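Local coordinates for uncharacterized protein (PDB 3LPZ), which probably acts in the Get pathway of tail-anchored protein biogenesis, as an alpha-solenoid Get4 protein thought to bind Get5 and other partners, at residues His184-Tyr189 against Pro243-Ile248; Leu236-Ser241 against Ile248-Leu253; Ala53-Leu58 against Asp83-Ala88; Gln90-Ala95 against Ile122-Lys127; Val142-Val147 against Lys157-Gly162. All coordinates share one frame; numbering follows the deposited sequence.

Contact 1 (His184-Tyr189 against Pro243-Ile248); sequences HTAPLY and PLLNFI
P187 presses its ring against the first turns of helix 243-256, and the contact it makes is almost wholly apolar. The CB of P187 lies 3.6 Å from CB of L244 and equally near the backbone N of L245, while its CG reaches toward CB of L245 at 4.2 Å. The proline ring and the L244 side chain run at about a right angle to each other. Looser touches flank this centre: CB of A186 meets CD1 of L245 at 4.5 Å, and L188, whose CB points away, brings CD1 back to CD1 of L244. P187 sits in the first turn of helix 186-199, so two helix starts meet here, 4.7 Å apart between the CA atoms of P187 and L245, in the C-terminal half of an alpha-solenoid. A second kind of contact sets carbon against a carbonyl. The CD1 of I248 comes 3.4 Å from O of P187, carried there by CG1, which stands beside the backbone N of I248 (chi1 -64°). Beyond the pair, L245 also packs on T214 and L217 of helix 203-220, and L244 touches L274 of helix 271-275.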
# COMPACT_ATOMS: atom_id res chain seq x y z
N HIS A 184 10.96 -15.17 17.53
CA HIS A 184 11.06 -13.95 18.35
C HIS A 184 10.77 -12.67 17.54
O HIS A 184 10.55 -11.61 18.12
CB HIS A 184 12.42 -13.83 19.06
CG HIS A 184 13.57 -13.52 18.16
ND1 HIS A 184 14.39 -14.49 17.61
CD2 HIS A 184 14.05 -12.33 17.71
CE1 HIS A 184 15.31 -13.92 16.86
NE2 HIS A 184 15.13 -12.61 16.89
N THR A 185 10.78 -12.78 16.21
CA THR A 185 10.56 -11.62 15.36
C THR A 185 9.10 -11.24 15.19
O THR A 185 8.81 -10.28 14.48
CB THR A 185 11.20 -11.77 13.96
OG1 THR A 185 10.48 -12.78 13.21
CG2 THR A 185 12.72 -12.10 14.09
N ALA A 186 8.16 -11.96 15.84
CA ALA A 186 6.71 -11.62 15.69
C ALA A 186 6.37 -10.11 15.78
O ALA A 186 5.65 -9.61 14.93
CB ALA A 186 5.82 -12.43 16.62
N PRO A 187 6.91 -9.37 16.80
CA PRO A 187 6.56 -7.93 16.92
C PRO A 187 7.04 -7.08 15.75
O PRO A 187 6.40 -6.07 15.44
CB PRO A 187 7.28 -7.49 18.21
CG PRO A 187 7.67 -8.81 18.92
CD PRO A 187 7.87 -9.79 17.85
N LEU A 188 8.13 -7.48 15.10
CA LEU A 188 8.67 -6.74 13.95
C LEU A 188 7.71 -6.80 12.75
O LEU A 188 7.52 -5.81 12.06
CB LEU A 188 10.05 -7.26 13.55
CG LEU A 188 11.30 -6.78 14.30
CD1 LEU A 188 11.09 -6.41 15.75
CD2 LEU A 188 12.48 -7.78 14.09
N TYR A 189 7.12 -7.96 12.51
CA TYR A 189 6.19 -8.11 11.41
C TYR A 189 4.85 -7.51 11.76
O TYR A 189 4.20 -6.91 10.90
CB TYR A 189 6.07 -9.58 10.99
CG TYR A 189 7.37 -10.05 10.36
CD1 TYR A 189 7.65 -9.79 9.01
CD2 TYR A 189 8.36 -10.68 11.13
CE1 TYR A 189 8.86 -10.20 8.43
CE2 TYR A 189 9.56 -11.09 10.55
CZ TYR A 189 9.81 -10.84 9.21
OH TYR A 189 11.00 -11.22 8.66
N PRO A 243 7.67 -8.95 24.67
CA PRO A 243 7.51 -7.58 25.20
C PRO A 243 7.21 -6.47 24.15
O PRO A 243 6.46 -5.54 24.44
CB PRO A 243 8.85 -7.28 25.89
CG PRO A 243 9.73 -8.48 25.70
CD PRO A 243 8.87 -9.62 25.21
N LEU A 244 7.82 -6.53 22.97
CA LEU A 244 7.60 -5.47 21.98
C LEU A 244 6.22 -5.56 21.35
O LEU A 244 5.70 -4.58 20.82
CB LEU A 244 8.65 -5.51 20.87
CG LEU A 244 10.00 -4.87 21.20
CD1 LEU A 244 10.89 -4.93 19.95
CD2 LEU A 244 9.84 -3.45 21.74
N LEU A 245 5.63 -6.74 21.35
CA LEU A 245 4.25 -6.85 20.90
C LEU A 245 3.33 -6.16 21.94
O LEU A 245 2.31 -5.52 21.60
CB LEU A 245 3.88 -8.31 20.70
CG LEU A 245 3.31 -8.66 19.33
CD1 LEU A 245 2.99 -10.17 19.21
CD2 LEU A 245 2.08 -7.81 19.05
N ASN A 246 3.69 -6.30 23.20
CA ASN A 246 2.98 -5.61 24.28
C ASN A 246 3.12 -4.11 24.17
O ASN A 246 2.15 -3.39 24.36
CB ASN A 246 3.46 -6.11 25.64
CG ASN A 246 3.24 -7.60 25.79
OD1 ASN A 246 2.32 -8.15 25.17
ND2 ASN A 246 4.08 -8.27 26.58
N PHE A 247 4.32 -3.65 23.81
CA PHE A 247 4.52 -2.25 23.50
C PHE A 247 3.56 -1.75 22.41
O PHE A 247 2.91 -0.70 22.56
CB PHE A 247 5.97 -2.03 23.03
CG PHE A 247 6.23 -0.65 22.52
CD1 PHE A 247 6.46 0.40 23.41
CD2 PHE A 247 6.24 -0.40 21.15
CE1 PHE A 247 6.73 1.70 22.93
CE2 PHE A 247 6.48 0.90 20.66
CZ PHE A 247 6.72 1.95 21.56
N ILE A 248 3.49 -2.50 21.31
CA ILE A 248 2.55 -2.20 20.24
C ILE A 248 1.08 -2.18 20.71
O ILE A 248 0.36 -1.23 20.40
CB ILE A 248 2.69 -3.17 19.04
CG1 ILE A 248 4.07 -3.04 18.39
CG2 ILE A 248 1.53 -2.97 18.03
CD1 ILE A 248 4.40 -4.25 17.46

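Contact 2 (Leu236-Ser241 against Ile248-Leu253); sequences LRIFPS and ISMLLL
L236 and S249 are brought together by their first torsions: CG of L236 stands opposite its own backbone N (chi1 -168°), which carries the branch toward helix 243-256, while OG of S249 is turned beside its own N (chi1 -56°) and faces the carbonyl of R237. The segment 236-241 includes strand 237-238, one half of a two-stranded antiparallel hairpin with strand 227-228, a small beta element in an otherwise helical solenoid; the contact lays this strand and L236 just before it against the helix that follows. The two methyls of L236 divide the work. CD1 rests 3.6 Å from O of S249, and CD2 packs 3.8 Å from CD1 of L253 one turn further on, the two leucine side chains crossing at a slant. I238 adds a peripheral touch, its CD1 4.5 Å from SD of M250. The polar centre is the hydroxyl of S249, which has further hydrogen-bond partners in Y210 OH and its own helix carbonyl at L245. Y210 OH also bonds to N of R237, linking helix 203-220 to both segments. The R237 side chain leads away to T214 and to a salt bridge with E235. A water spans the two segments: it donates to O of R237 at a short 2.5 Å and is hydrogen-bonded to OG of S249 at 2.7 Å.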
# COMPACT_ATOMS: atom_id res chain seq x y z
N LEU A 236 -7.60 -7.07 22.81
CA LEU A 236 -6.31 -6.55 23.18
C LEU A 236 -5.51 -7.65 23.86
O LEU A 236 -5.86 -8.06 24.98
CB LEU A 236 -6.44 -5.35 24.11
CG LEU A 236 -5.07 -4.68 24.22
CD1 LEU A 236 -4.88 -3.63 23.10
CD2 LEU A 236 -4.81 -4.10 25.62
N ARG A 237 -4.46 -8.12 23.18
CA ARG A 237 -3.72 -9.29 23.63
C ARG A 237 -2.34 -8.94 24.20
O ARG A 237 -1.59 -8.12 23.62
CB ARG A 237 -3.61 -10.36 22.53
CG ARG A 237 -4.97 -10.79 21.97
CD ARG A 237 -4.82 -11.77 20.85
NE ARG A 237 -6.11 -12.32 20.45
CZ ARG A 237 -6.81 -11.91 19.40
NH1 ARG A 237 -6.35 -10.95 18.60
NH2 ARG A 237 -7.99 -12.46 19.16
N ILE A 238 -2.04 -9.55 25.33
CA ILE A 238 -0.74 -9.44 25.97
C ILE A 238 -0.04 -10.80 25.88
O ILE A 238 -0.61 -11.84 26.21
CB ILE A 238 -0.91 -9.01 27.46
CG1 ILE A 238 -1.55 -7.61 27.51
CG2 ILE A 238 0.43 -9.12 28.26
CD1 ILE A 238 -0.63 -6.43 26.89
N PHE A 239 1.21 -10.76 25.41
CA PHE A 239 2.06 -11.95 25.29
C PHE A 239 3.27 -11.78 26.19
O PHE A 239 4.21 -11.08 25.81
CB PHE A 239 2.54 -12.11 23.84
CG PHE A 239 1.43 -12.30 22.87
CD1 PHE A 239 0.92 -13.58 22.61
CD2 PHE A 239 0.87 -11.21 22.21
CE1 PHE A 239 -0.12 -13.77 21.72
CE2 PHE A 239 -0.21 -11.40 21.30
CZ PHE A 239 -0.69 -12.67 21.05
N PRO A 240 3.29 -12.46 27.34
CA PRO A 240 4.42 -12.28 28.27
C PRO A 240 5.77 -12.53 27.65
O PRO A 240 6.74 -11.88 28.04
CB PRO A 240 4.13 -13.30 29.38
CG PRO A 240 2.61 -13.38 29.38
CD PRO A 240 2.27 -13.37 27.89
N SER A 241 5.87 -13.43 26.67
CA SER A 241 7.18 -13.73 26.08
C SER A 241 7.56 -12.79 24.95
O SER A 241 8.64 -12.94 24.37
CB SER A 241 7.21 -15.16 25.54
OG SER A 241 6.28 -15.27 24.49
N ILE A 248 3.49 -2.50 21.31
CA ILE A 248 2.55 -2.20 20.24
C ILE A 248 1.08 -2.18 20.71
O ILE A 248 0.36 -1.23 20.40
CB ILE A 248 2.69 -3.17 19.04
CG1 ILE A 248 4.07 -3.04 18.39
CG2 ILE A 248 1.53 -2.97 18.03
CD1 ILE A 248 4.40 -4.25 17.46
N SER A 249 0.66 -3.21 21.45
CA SER A 249 -0.72 -3.25 21.98
C SER A 249 -1.04 -2.02 22.82
O SER A 249 -2.09 -1.45 22.67
CB SER A 249 -0.99 -4.48 22.84
OG SER A 249 -0.71 -5.67 22.15
N MET A 250 -0.14 -1.67 23.74
CA MET A 250 -0.36 -0.50 24.60
C MET A 250 -0.24 0.84 23.86
O MET A 250 -0.91 1.81 24.19
CB MET A 250 0.60 -0.50 25.81
CG MET A 250 0.57 -1.75 26.62
SD MET A 250 -1.01 -2.00 27.42
CE MET A 250 -1.02 -0.66 28.60
N LEU A 251 0.63 0.90 22.87
CA LEU A 251 0.72 2.07 22.02
C LEU A 251 -0.63 2.29 21.32
O LEU A 251 -1.16 3.41 21.32
CB LEU A 251 1.84 1.93 20.98
CG LEU A 251 1.99 3.04 19.94
CD1 LEU A 251 2.26 4.37 20.62
CD2 LEU A 251 3.09 2.72 18.90
N LEU A 252 -1.20 1.23 20.76
CA LEU A 252 -2.55 1.34 20.19
C LEU A 252 -3.62 1.80 21.18
O LEU A 252 -4.50 2.63 20.83
CB LEU A 252 -2.99 0.02 19.53
CG LEU A 252 -2.36 -0.30 18.17
CD1 LEU A 252 -2.78 -1.71 17.74
CD2 LEU A 252 -2.74 0.73 17.09
N LEU A 253 -3.58 1.27 22.40
CA LEU A 253 -4.48 1.79 23.44
C LEU A 253 -4.25 3.26 23.69
O LEU A 253 -5.19 4.03 23.68
CB LEU A 253 -4.32 1.06 24.77
CG LEU A 253 -5.25 -0.10 25.10
CD1 LEU A 253 -5.09 -0.43 26.61
CD2 LEU A 253 -6.71 0.23 24.75
O HOH W 1 0.80 -7.73 22.91

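Contact 3 (Ala53-Leu58 against Asp83-Ala88); sequences AAVDIL and DTFRQA
V55 meets the F85 ring with both its methyls. Its CB is 4.2 Å from CE1 of F85, and from there both branches close obliquely on the CD1-CE1-CZ part of the ring: CG1, opposite the backbone N (chi1 161°), touches CE1 of F85 at 3.6 Å and lies near CZ, while CG2 comes to 3.5 Å from the same CE1 and borders CD1. The valine and the phenylalanine side chains cross at roughly a right angle. CG2 of V55 has a second neighbour in CG2 of T84, 3.9 Å away. Helices 51-67 and 71-88 form an antiparallel hairpin of the alpha-solenoid, their local axes 10.1 Å apart and at 171°. Shortening V55 to an alanine would remove both methyls and is likely to open a gap between CE1 of F85 and CG2 of T84. T84 also meets A54 and L58, its CG2 against CB of A54 at 4.0 Å. Its OG1, hydrogen-bonded to O of L80 in its own helix, is approached by CD1 of L58 at 3.3 Å, so a buried hydroxyl already supplied with a partner is covered by a methyl. F85 also meets the ring of W124 and packs against L100 of helix 94-104, which reaches V55 as well through K99.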
# COMPACT_ATOMS: atom_id res chain seq x y z
N ALA A 53 -16.81 5.61 -27.11
CA ALA A 53 -16.45 4.64 -28.15
C ALA A 53 -14.98 4.25 -28.06
O ALA A 53 -14.65 3.07 -28.07
CB ALA A 53 -16.77 5.22 -29.54
N ALA A 54 -14.09 5.24 -27.96
CA ALA A 54 -12.67 4.95 -27.91
C ALA A 54 -12.38 4.02 -26.72
O ALA A 54 -11.61 3.07 -26.86
CB ALA A 54 -11.86 6.24 -27.77
N VAL A 55 -12.98 4.32 -25.56
CA VAL A 55 -12.79 3.54 -24.35
C VAL A 55 -13.28 2.11 -24.51
O VAL A 55 -12.59 1.16 -24.11
CB VAL A 55 -13.47 4.24 -23.10
CG1 VAL A 55 -13.68 3.23 -21.94
CG2 VAL A 55 -12.64 5.41 -22.63
N ASP A 56 -14.48 1.92 -25.07
CA ASP A 56 -15.05 0.57 -25.20
C ASP A 56 -14.15 -0.24 -26.13
O ASP A 56 -13.84 -1.39 -25.84
CB ASP A 56 -16.48 0.59 -25.73
CG ASP A 56 -17.52 1.01 -24.69
OD1 ASP A 56 -17.22 1.03 -23.48
OD2 ASP A 56 -18.64 1.34 -25.09
N ILE A 57 -13.73 0.37 -27.24
CA ILE A 57 -12.84 -0.29 -28.19
C ILE A 57 -11.50 -0.71 -27.55
O ILE A 57 -11.10 -1.87 -27.63
CB ILE A 57 -12.59 0.58 -29.45
CG1 ILE A 57 -13.90 0.70 -30.24
CG2 ILE A 57 -11.46 -0.03 -30.32
CD1 ILE A 57 -13.91 1.85 -31.23
N LEU A 58 -10.82 0.25 -26.92
CA LEU A 58 -9.53 -0.05 -26.28
C LEU A 58 -9.65 -1.09 -25.17
O LEU A 58 -8.81 -2.01 -25.08
CB LEU A 58 -8.88 1.25 -25.74
CG LEU A 58 -8.44 2.19 -26.87
CD1 LEU A 58 -8.04 3.57 -26.33
CD2 LEU A 58 -7.30 1.58 -27.67
N ASP A 83 -4.56 6.69 -20.93
CA ASP A 83 -4.32 8.02 -21.50
C ASP A 83 -5.61 8.59 -22.11
O ASP A 83 -5.83 9.81 -22.14
CB ASP A 83 -3.15 7.97 -22.49
CG ASP A 83 -1.80 8.04 -21.78
OD1 ASP A 83 -1.50 9.07 -21.11
OD2 ASP A 83 -1.03 7.08 -21.88
N THR A 84 -6.46 7.69 -22.60
CA THR A 84 -7.74 8.08 -23.16
C THR A 84 -8.64 8.63 -22.05
O THR A 84 -9.31 9.63 -22.28
CB THR A 84 -8.40 6.91 -23.92
OG1 THR A 84 -7.54 6.54 -25.01
CG2 THR A 84 -9.78 7.30 -24.48
N PHE A 85 -8.65 7.99 -20.88
CA PHE A 85 -9.44 8.48 -19.72
C PHE A 85 -8.96 9.89 -19.34
O PHE A 85 -9.76 10.79 -19.07
CB PHE A 85 -9.31 7.55 -18.51
CG PHE A 85 -10.18 6.29 -18.56
CD1 PHE A 85 -11.42 6.27 -19.19
CD2 PHE A 85 -9.77 5.13 -17.91
CE1 PHE A 85 -12.22 5.09 -19.21
CE2 PHE A 85 -10.57 3.95 -17.92
CZ PHE A 85 -11.79 3.95 -18.57
N ARG A 86 -7.66 10.08 -19.29
CA ARG A 86 -7.09 11.42 -19.06
C ARG A 86 -7.55 12.48 -20.03
O ARG A 86 -7.96 13.56 -19.61
CB ARG A 86 -5.58 11.37 -19.19
CG ARG A 86 -4.93 10.67 -18.13
CD ARG A 86 -3.46 10.98 -18.22
NE ARG A 86 -2.76 10.33 -17.13
CZ ARG A 86 -2.04 9.23 -17.27
NH1 ARG A 86 -1.90 8.65 -18.47
NH2 ARG A 86 -1.45 8.74 -16.20
N GLN A 87 -7.43 12.19 -21.33
CA GLN A 87 -7.81 13.11 -22.39
C GLN A 87 -9.31 13.43 -22.38
O GLN A 87 -9.72 14.53 -22.69
CB GLN A 87 -7.45 12.53 -23.75
CG GLN A 87 -6.00 12.55 -24.05
CD GLN A 87 -5.75 12.27 -25.51
OE1 GLN A 87 -5.40 13.18 -26.26
NE2 GLN A 87 -5.98 11.03 -25.93
N ALA A 88 -10.10 12.43 -22.02
CA ALA A 88 -11.54 12.59 -21.88
C ALA A 88 -11.93 13.37 -20.61
O ALA A 88 -13.07 13.74 -20.46
CB ALA A 88 -12.21 11.22 -21.86

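Contact 4 (Gln90-Ala95 against Ile122-Lys127); sequences QRVDGA and IDWSKK
The W124 indole takes V92 over one face and a backbone carbonyl at its edge. CG2 of V92 stands 3.9 Å from the centroid of the six-membered ring, 18° off the normal, a CH-pi contact displaced toward the rim near CH2. At the edge, NE1 of W124 donates to O of Q90 at 2.9 Å; the N-H...O angle is 144° and the oxygen sits slightly out of the ring plane. The indole also meets the ring of F128. A phenylalanine in place of W124 would probably leave O of Q90 without this donor and weaken the tie between loop and helix. The next carbonyl is held too: NE2 of Q90 donates to O of R91 at 2.8 Å, almost straight. CG2 of V92 also packs 3.6 Å from CA of S125, whose OG bonds to O of I122 and to N of D135. At the rim a water accepts from NH1 of R91 and donates to O of K127, while NH2 of R91 forms a salt bridge with D130. D93, at the N-cap position, caps helix 94-104 with its side chain. The arrangement is that of an inter-helix loop in an alpha-solenoid, docked on the side of a later helix, 112-128.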
# COMPACT_ATOMS: atom_id res chain seq x y z
N GLN A 90 -12.14 11.88 -17.83
CA GLN A 90 -12.93 10.86 -17.12
C GLN A 90 -12.49 10.76 -15.64
O GLN A 90 -11.34 10.41 -15.34
CB GLN A 90 -12.82 9.49 -17.83
CG GLN A 90 -13.56 8.34 -17.08
CD GLN A 90 -15.04 8.59 -17.00
OE1 GLN A 90 -15.69 8.68 -18.03
NE2 GLN A 90 -15.58 8.72 -15.79
N ARG A 91 -13.40 11.11 -14.73
CA ARG A 91 -13.12 10.94 -13.30
C ARG A 91 -13.20 9.47 -12.90
O ARG A 91 -13.87 8.67 -13.54
CB ARG A 91 -14.10 11.76 -12.45
CG ARG A 91 -14.34 13.20 -12.92
CD ARG A 91 -13.67 14.25 -12.06
NE ARG A 91 -13.63 13.95 -10.62
CZ ARG A 91 -12.62 14.33 -9.85
NH1 ARG A 91 -11.61 15.03 -10.38
NH2 ARG A 91 -12.60 14.03 -8.56
N VAL A 92 -12.48 9.11 -11.84
CA VAL A 92 -12.57 7.77 -11.28
C VAL A 92 -14.05 7.45 -10.92
O VAL A 92 -14.70 8.21 -10.19
CB VAL A 92 -11.67 7.62 -10.04
CG1 VAL A 92 -11.81 6.21 -9.42
CG2 VAL A 92 -10.20 7.92 -10.37
N ASP A 93 -14.56 6.36 -11.45
CA ASP A 93 -15.91 5.90 -11.13
C ASP A 93 -15.98 4.38 -11.31
O ASP A 93 -14.97 3.74 -11.66
CB ASP A 93 -17.01 6.67 -11.92
CG ASP A 93 -17.04 6.33 -13.43
OD1 ASP A 93 -16.30 5.45 -13.94
OD2 ASP A 93 -17.85 6.98 -14.14
N GLY A 94 -17.15 3.80 -11.06
CA GLY A 94 -17.25 2.35 -11.03
C GLY A 94 -16.88 1.68 -12.33
O GLY A 94 -16.12 0.69 -12.36
N ALA A 95 -17.45 2.19 -13.41
CA ALA A 95 -17.25 1.60 -14.74
C ALA A 95 -15.81 1.77 -15.26
O ALA A 95 -15.26 0.84 -15.87
CB ALA A 95 -18.30 2.18 -15.76
N ILE A 122 -2.70 4.25 -11.54
CA ILE A 122 -2.69 4.88 -10.22
C ILE A 122 -2.58 6.40 -10.34
O ILE A 122 -3.28 7.12 -9.62
CB ILE A 122 -1.56 4.33 -9.32
CG1 ILE A 122 -1.79 2.84 -8.96
CG2 ILE A 122 -1.36 5.22 -8.01
CD1 ILE A 122 -3.00 2.58 -8.09
N ASP A 123 -1.71 6.87 -11.24
CA ASP A 123 -1.49 8.31 -11.46
C ASP A 123 -2.75 8.97 -12.00
O ASP A 123 -3.15 10.04 -11.54
CB ASP A 123 -0.30 8.58 -12.41
CG ASP A 123 -0.16 10.05 -12.75
OD1 ASP A 123 0.44 10.81 -11.96
OD2 ASP A 123 -0.68 10.46 -13.81
N TRP A 124 -3.41 8.33 -12.96
CA TRP A 124 -4.70 8.88 -13.39
C TRP A 124 -5.67 8.96 -12.20
O TRP A 124 -6.37 9.94 -12.03
CB TRP A 124 -5.28 8.06 -14.54
CG TRP A 124 -6.79 8.20 -14.68
CD1 TRP A 124 -7.48 9.22 -15.32
CD2 TRP A 124 -7.78 7.29 -14.19
NE1 TRP A 124 -8.82 8.97 -15.28
CE2 TRP A 124 -9.04 7.81 -14.58
CE3 TRP A 124 -7.73 6.08 -13.48
CZ2 TRP A 124 -10.25 7.16 -14.27
CZ3 TRP A 124 -8.92 5.44 -13.15
CH2 TRP A 124 -10.17 5.98 -13.56
N SER A 125 -5.69 7.92 -11.36
CA SER A 125 -6.64 7.90 -10.24
C SER A 125 -6.32 9.00 -9.19
O SER A 125 -7.22 9.49 -8.52
CB SER A 125 -6.69 6.51 -9.61
OG SER A 125 -5.61 6.29 -8.72
N LYS A 126 -5.05 9.38 -9.05
CA LYS A 126 -4.67 10.47 -8.14
C LYS A 126 -5.18 11.81 -8.64
O LYS A 126 -5.73 12.62 -7.87
CB LYS A 126 -3.15 10.57 -7.99
CG LYS A 126 -2.48 9.36 -7.39
CD LYS A 126 -0.97 9.60 -7.41
CE LYS A 126 -0.26 8.70 -6.46
NZ LYS A 126 1.19 8.99 -6.53
N LYS A 127 -4.99 12.04 -9.94
CA LYS A 127 -5.34 13.31 -10.55
C LYS A 127 -6.82 13.44 -10.90
O LYS A 127 -7.36 14.53 -10.88
CB LYS A 127 -4.44 13.54 -11.79
CG LYS A 127 -3.04 13.98 -11.32
CD LYS A 127 -1.95 13.91 -12.36
CE LYS A 127 -0.65 14.37 -11.73
NZ LYS A 127 0.49 13.54 -12.20
O HOH W 2 -9.11 15.18 -8.82

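Contact 5 (Val142-Val147 against Lys157-Gly162); sequences VGTLYV and KHLVLG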
# COMPACT_ATOMS: atom_id res chain seq x y z
N VAL A 142 -4.10 -4.04 -6.56
CA VAL A 142 -2.69 -4.14 -6.93
C VAL A 142 -1.93 -4.77 -5.75
O VAL A 142 -1.10 -5.66 -5.92
CB VAL A 142 -2.10 -2.73 -7.26
CG1 VAL A 142 -0.56 -2.77 -7.36
CG2 VAL A 142 -2.72 -2.19 -8.57
N GLY A 143 -2.26 -4.31 -4.54
CA GLY A 143 -1.63 -4.84 -3.34
C GLY A 143 -1.87 -6.33 -3.18
O GLY A 143 -0.92 -7.07 -2.87
N THR A 144 -3.10 -6.78 -3.42
CA THR A 144 -3.40 -8.22 -3.31
C THR A 144 -2.69 -9.06 -4.39
O THR A 144 -2.24 -10.19 -4.12
CB THR A 144 -4.89 -8.57 -3.30
OG1 THR A 144 -5.44 -8.33 -4.61
CG2 THR A 144 -5.61 -7.72 -2.26
N LEU A 145 -2.59 -8.51 -5.59
CA LEU A 145 -1.84 -9.16 -6.65
C LEU A 145 -0.37 -9.33 -6.26
O LEU A 145 0.20 -10.41 -6.44
CB LEU A 145 -1.98 -8.38 -7.97
CG LEU A 145 -2.93 -8.85 -9.08
CD1 LEU A 145 -4.11 -9.77 -8.64
CD2 LEU A 145 -3.43 -7.66 -9.90
N TYR A 146 0.25 -8.27 -5.75
CA TYR A 146 1.64 -8.35 -5.27
C TYR A 146 1.83 -9.40 -4.17
O TYR A 146 2.81 -10.17 -4.21
CB TYR A 146 2.21 -6.99 -4.84
CG TYR A 146 2.43 -5.99 -5.97
CD1 TYR A 146 2.49 -6.39 -7.31
CD2 TYR A 146 2.60 -4.63 -5.69
CE1 TYR A 146 2.70 -5.44 -8.35
CE2 TYR A 146 2.81 -3.69 -6.72
CZ TYR A 146 2.86 -4.11 -8.03
OH TYR A 146 3.06 -3.16 -9.02
N VAL A 147 0.92 -9.44 -3.19
CA VAL A 147 0.90 -10.54 -2.22
C VAL A 147 0.88 -11.95 -2.86
O VAL A 147 1.71 -12.78 -2.49
CB VAL A 147 -0.27 -10.42 -1.20
CG1 VAL A 147 -0.35 -11.72 -0.29
CG2 VAL A 147 -0.11 -9.15 -0.37
N LYS A 157 3.35 -1.00 0.23
CA LYS A 157 3.13 0.38 -0.21
C LYS A 157 1.72 0.64 -0.74
O LYS A 157 1.20 1.74 -0.54
CB LYS A 157 4.19 0.81 -1.24
CG LYS A 157 5.60 0.86 -0.64
CD LYS A 157 6.67 0.93 -1.73
CE LYS A 157 8.08 0.90 -1.13
NZ LYS A 157 9.07 1.30 -2.16
N HIS A 158 1.10 -0.34 -1.41
CA HIS A 158 -0.28 -0.18 -1.88
C HIS A 158 -1.32 -0.46 -0.80
O HIS A 158 -2.28 0.30 -0.64
CB HIS A 158 -0.53 -1.06 -3.09
CG HIS A 158 0.22 -0.59 -4.30
ND1 HIS A 158 -0.22 0.47 -5.07
CD2 HIS A 158 1.39 -1.01 -4.85
CE1 HIS A 158 0.64 0.66 -6.06
NE2 HIS A 158 1.62 -0.22 -5.94
N LEU A 159 -1.11 -1.53 -0.02
CA LEU A 159 -2.12 -1.92 0.99
C LEU A 159 -2.34 -0.86 2.07
O LEU A 159 -3.46 -0.75 2.58
CB LEU A 159 -1.81 -3.29 1.61
CG LEU A 159 -2.00 -4.45 0.60
CD1 LEU A 159 -1.32 -5.71 1.10
CD2 LEU A 159 -3.53 -4.71 0.27
N VAL A 160 -1.31 -0.10 2.43
CA VAL A 160 -1.46 0.95 3.44
C VAL A 160 -2.36 2.09 2.95
O VAL A 160 -2.91 2.88 3.77
CB VAL A 160 -0.10 1.50 3.98
CG1 VAL A 160 0.64 0.39 4.71
CG2 VAL A 160 0.77 2.17 2.88
N LEU A 161 -2.51 2.18 1.63
CA LEU A 161 -3.38 3.13 0.96
C LEU A 161 -4.70 2.53 0.44
O LEU A 161 -5.38 3.16 -0.37
CB LEU A 161 -2.61 3.78 -0.21
CG LEU A 161 -1.34 4.56 0.19
CD1 LEU A 161 -0.59 5.05 -1.05
CD2 LEU A 161 -1.69 5.74 1.15
N GLY A 162 -5.07 1.35 0.94
CA GLY A 162 -6.17 0.58 0.37
C GLY A 162 -7.52 0.86 1.04
O GLY A 162 -7.78 1.97 1.58
O HOH W 3 3.54 -0.49 -7.89
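H158 lies with one face on V142, whose CG1 stands 3.6 Å from the imidazole centroid and 10° off the normal, a CH-pi contact over the ring centre. Beside it, CE2 of Y146 comes 3.6 Å from CD2 of H158, the two aromatic planes inclined at 62°. A water joins their polar ends, 2.9 Å from OH of Y146 and 2.7 Å from NE2 of H158, in the plane of both rings. G143 lets the backbones close to 5.1 Å between its CA and that of H158; a CB there would collide with CG of L159. L159 packs CD1 against CG2 of V147 at 3.9 Å. With CG opposite its carbonyl carbon (chi1 -69°), H158 turns its ring to V142 and Y146; a hydrogen bond from ND1 to ND1 of H139, about one turn earlier in helix 136-148, and the water on NE2 limit its rotation. Helices 136-148 and 152-159 thus pair within the solenoid, with V118 of helix 112-128 against V142 and Y146, and V169 of helix 166-179 against L159.

Overall arrangement
The five contacts follow the alpha-solenoid along its length. Contacts 3 and 4 are neighbours in the N-terminal half, with centres 12 Å apart: O of F85 is 2.9 Å from N of Q90 in a probable hydrogen bond, and R86 forms a salt bridge with D123. Contact 5 lies close to the centre of the chain, about 17 Å from contact 4 between centres, and helices 112-128 and 136-148 follow one another there. Contacts 1 and 2 share I248 and helix 243-256; OD1 of N246 lies 2.8 Å from N of F239 in a probable hydrogen bond. Their centres are 48 and 50 Å from that of contact 3, across the chain's centre.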